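Local coordinates for protein exosome complex component Rrp42 (Archaeoglobus fulgidus, PDB 3M7N) that is a component of the archaeal exosome, an RNA-degrading complex, probably non-catalytic itself but contributing to the structure of the Rrp41 active site, at residues R181-V192 / V207-K218. Sequence-based numbering, arbitrary orientation.
Sequences RDLPVSVTSLIV and VGDTTLTITTDK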
# COMPACT_ATOMS: atom_id res chain seq x y z
N ARG H 181 34.18 10.08 23.88
CA ARG H 181 34.40 10.48 25.27
C ARG H 181 33.40 9.94 26.29
O ARG H 181 33.38 10.39 27.43
CB ARG H 181 34.47 11.99 25.36
CG ARG H 181 33.27 12.66 24.79
CD ARG H 181 33.44 14.17 24.80
NE ARG H 181 32.32 14.85 24.17
CZ ARG H 181 32.20 16.17 24.09
NH1 ARG H 181 33.14 16.96 24.61
NH2 ARG H 181 31.13 16.70 23.50
N ASP H 182 32.58 8.98 25.91
CA ASP H 182 31.70 8.36 26.91
C ASP H 182 31.33 6.99 26.42
O ASP H 182 31.66 6.60 25.30
CB ASP H 182 30.45 9.22 27.20
CG ASP H 182 29.88 9.00 28.61
OD1 ASP H 182 29.46 9.98 29.26
OD2 ASP H 182 29.83 7.84 29.08
N LEU H 183 30.65 6.23 27.27
CA LEU H 183 30.36 4.86 26.94
C LEU H 183 28.93 4.53 27.37
O LEU H 183 28.70 3.88 28.40
CB LEU H 183 31.39 3.93 27.59
CG LEU H 183 31.82 2.68 26.82
CD1 LEU H 183 32.87 1.87 27.61
CD2 LEU H 183 30.62 1.81 26.45
N PRO H 184 27.95 5.01 26.59
CA PRO H 184 26.52 4.71 26.76
C PRO H 184 26.26 3.22 26.66
O PRO H 184 26.70 2.59 25.68
CB PRO H 184 25.86 5.37 25.55
CG PRO H 184 26.88 6.18 24.89
CD PRO H 184 28.24 5.79 25.38
N VAL H 185 25.53 2.67 27.63
CA VAL H 185 25.14 1.27 27.63
C VAL H 185 23.72 1.24 28.09
O VAL H 185 23.36 1.93 29.07
CB VAL H 185 25.97 0.44 28.62
CG1 VAL H 185 25.48 -0.99 28.67
CG2 VAL H 185 27.47 0.53 28.28
N SER H 186 22.91 0.46 27.37
CA SER H 186 21.49 0.35 27.66
C SER H 186 21.16 -1.02 28.23
O SER H 186 21.73 -2.03 27.81
CB SER H 186 20.64 0.60 26.39
OG SER H 186 20.61 -0.56 25.56
N VAL H 187 20.25 -1.04 29.19
CA VAL H 187 19.81 -2.28 29.83
C VAL H 187 18.31 -2.40 29.74
O VAL H 187 17.56 -1.55 30.23
CB VAL H 187 20.20 -2.32 31.34
CG1 VAL H 187 19.62 -3.57 32.01
CG2 VAL H 187 21.71 -2.24 31.51
N THR H 188 17.86 -3.50 29.15
CA THR H 188 16.46 -3.67 28.82
C THR H 188 15.87 -4.84 29.56
O THR H 188 16.40 -5.94 29.51
CB THR H 188 16.27 -3.88 27.28
OG1 THR H 188 16.66 -2.68 26.60
CG2 THR H 188 14.83 -4.25 26.94
N SER H 189 14.75 -4.60 30.23
CA SER H 189 14.11 -5.68 30.95
C SER H 189 12.69 -5.97 30.45
O SER H 189 11.92 -5.07 30.10
CB SER H 189 14.10 -5.39 32.46
OG SER H 189 15.41 -5.16 32.95
N LEU H 190 12.37 -7.26 30.43
CA LEU H 190 11.01 -7.69 30.22
C LEU H 190 10.25 -7.52 31.55
O LEU H 190 10.69 -8.01 32.60
CB LEU H 190 11.04 -9.17 29.81
CG LEU H 190 9.91 -9.84 29.05
CD1 LEU H 190 9.77 -11.29 29.50
CD2 LEU H 190 8.63 -9.10 29.21
N ILE H 191 9.11 -6.82 31.53
CA ILE H 191 8.31 -6.70 32.74
C ILE H 191 7.12 -7.65 32.71
O ILE H 191 6.26 -7.54 31.84
CB ILE H 191 7.79 -5.25 32.95
CG1 ILE H 191 8.92 -4.23 32.77
CG2 ILE H 191 7.14 -5.12 34.31
CD1 ILE H 191 10.10 -4.42 33.71
N VAL H 192 7.08 -8.60 33.63
CA VAL H 192 5.93 -9.48 33.74
C VAL H 192 5.28 -9.32 35.11
O VAL H 192 5.76 -9.87 36.11
CB VAL H 192 6.30 -10.96 33.55
CG1 VAL H 192 5.04 -11.81 33.53
CG2 VAL H 192 7.13 -11.17 32.28
N VAL H 207 5.99 -13.90 26.29
CA VAL H 207 5.06 -13.44 27.31
C VAL H 207 4.32 -12.17 26.89
O VAL H 207 3.16 -12.00 27.24
CB VAL H 207 5.78 -13.21 28.67
CG1 VAL H 207 4.84 -12.55 29.66
CG2 VAL H 207 6.29 -14.55 29.22
N GLY H 208 4.98 -11.29 26.15
CA GLY H 208 4.37 -10.05 25.73
C GLY H 208 5.47 -9.06 25.46
O GLY H 208 6.62 -9.29 25.86
N ASP H 209 5.16 -7.96 24.79
CA ASP H 209 6.19 -7.01 24.41
C ASP H 209 6.25 -5.84 25.39
O ASP H 209 6.09 -4.68 25.02
CB ASP H 209 5.95 -6.50 22.99
CG ASP H 209 7.17 -5.82 22.39
OD1 ASP H 209 8.23 -5.77 23.06
OD2 ASP H 209 7.08 -5.33 21.24
N THR H 210 6.48 -6.16 26.66
CA THR H 210 6.33 -5.18 27.74
C THR H 210 7.68 -4.98 28.43
O THR H 210 8.07 -5.76 29.31
CB THR H 210 5.33 -5.69 28.74
OG1 THR H 210 5.65 -7.05 29.05
CG2 THR H 210 3.95 -5.66 28.14
N THR H 211 8.38 -3.94 28.02
CA THR H 211 9.75 -3.76 28.45
C THR H 211 10.06 -2.39 29.06
O THR H 211 9.27 -1.44 28.97
CB THR H 211 10.73 -4.00 27.28
OG1 THR H 211 10.54 -2.99 26.29
CG2 THR H 211 10.53 -5.40 26.66
N LEU H 212 11.24 -2.31 29.66
CA LEU H 212 11.76 -1.06 30.18
C LEU H 212 13.24 -1.02 29.84
O LEU H 212 13.97 -1.98 30.06
CB LEU H 212 11.48 -0.96 31.69
CG LEU H 212 11.64 0.30 32.55
CD1 LEU H 212 12.89 0.24 33.37
CD2 LEU H 212 11.55 1.61 31.78
N THR H 213 13.67 0.08 29.24
CA THR H 213 15.06 0.27 28.89
C THR H 213 15.63 1.47 29.65
O THR H 213 15.03 2.54 29.66
CB THR H 213 15.23 0.52 27.37
OG1 THR H 213 14.78 -0.62 26.63
CG2 THR H 213 16.68 0.77 27.05
N ILE H 214 16.78 1.29 30.28
CA ILE H 214 17.47 2.39 30.94
C ILE H 214 18.90 2.45 30.42
O ILE H 214 19.60 1.43 30.41
CB ILE H 214 17.50 2.23 32.49
CG1 ILE H 214 16.09 2.31 33.05
CG2 ILE H 214 18.35 3.34 33.14
CD1 ILE H 214 15.95 1.74 34.41
N THR H 215 19.32 3.63 29.99
CA THR H 215 20.67 3.83 29.51
C THR H 215 21.49 4.76 30.40
O THR H 215 21.03 5.83 30.79
CB THR H 215 20.68 4.38 28.07
OG1 THR H 215 19.76 3.61 27.28
CG2 THR H 215 22.10 4.34 27.46
N THR H 216 22.72 4.37 30.69
CA THR H 216 23.58 5.20 31.50
C THR H 216 24.88 5.55 30.79
O THR H 216 25.28 4.88 29.83
CB THR H 216 23.92 4.52 32.83
OG1 THR H 216 24.64 3.32 32.55
CG2 THR H 216 22.65 4.17 33.59
N ASP H 217 25.53 6.61 31.27
CA ASP H 217 26.85 6.97 30.81
C ASP H 217 27.92 6.41 31.76
O ASP H 217 27.61 5.66 32.69
CB ASP H 217 27.00 8.49 30.65
CG ASP H 217 26.94 9.25 31.98
OD1 ASP H 217 27.07 8.63 33.05
OD2 ASP H 217 26.77 10.49 31.95
N LYS H 218 29.17 6.78 31.49
CA LYS H 218 30.36 6.48 32.29
C LYS H 218 30.21 6.60 33.81
O LYS H 218 30.72 5.79 34.57
CB LYS H 218 31.46 7.48 31.90
CG LYS H 218 32.61 6.91 31.13
CD LYS H 218 33.65 8.01 30.96
CE LYS H 218 32.95 9.35 30.81
NZ LYS H 218 33.85 10.50 31.09
O HOH W 1 35.94 11.44 29.00
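V187 and I214 form one of three hydrogen-bonded pairs that zip strand 185-192 to strand 211-216; with V185-T216 and S189-L212 they give an antiparallel ladder, the axes running at 161°. I214 O receives V187 N at 2.8 Å, and CA-H...O contacts such as T188 CA to L212 O (3.3 Å) fill the steps between. At the far end the bonding runs one residue before strand 211-216: T210 O takes the N-H of I191 at 171°, and T210 OG1, placed between its backbone N and carbonyl carbon (chi1 48°), returns a bond to I191 O at 2.9 Å.

Polar side chains meet on the S186, T188, T213 and T215 face, where T188 OG1 and T213 OG1 lie 2.8 Å apart and D150 of helix 148-161 bonds S186 OG and T188 OG1. Apolar contact is sparser: V192 CG2 meets V207 CG1 at 3.7 Å, crossing at about a right angle.

At the other end D182 OD2 grips two amides, K218 N through its syn lone pair (2.7 Å) and L183 N through its anti pair (2.6 Å). With an alanine here, both N-H groups are likely to be left without this acceptor and the backbone at K218 less firmly held to this end of the strand pair. A water links R181 O to K218 NZ.

The paired strands are the central two of a four-stranded antiparallel sheet and belong to the second RNase PH family region; the sheet is layered between helix 148-161 on the S186/T188 face and helix 235-253, which packs against V185, S189 and T216 on the other.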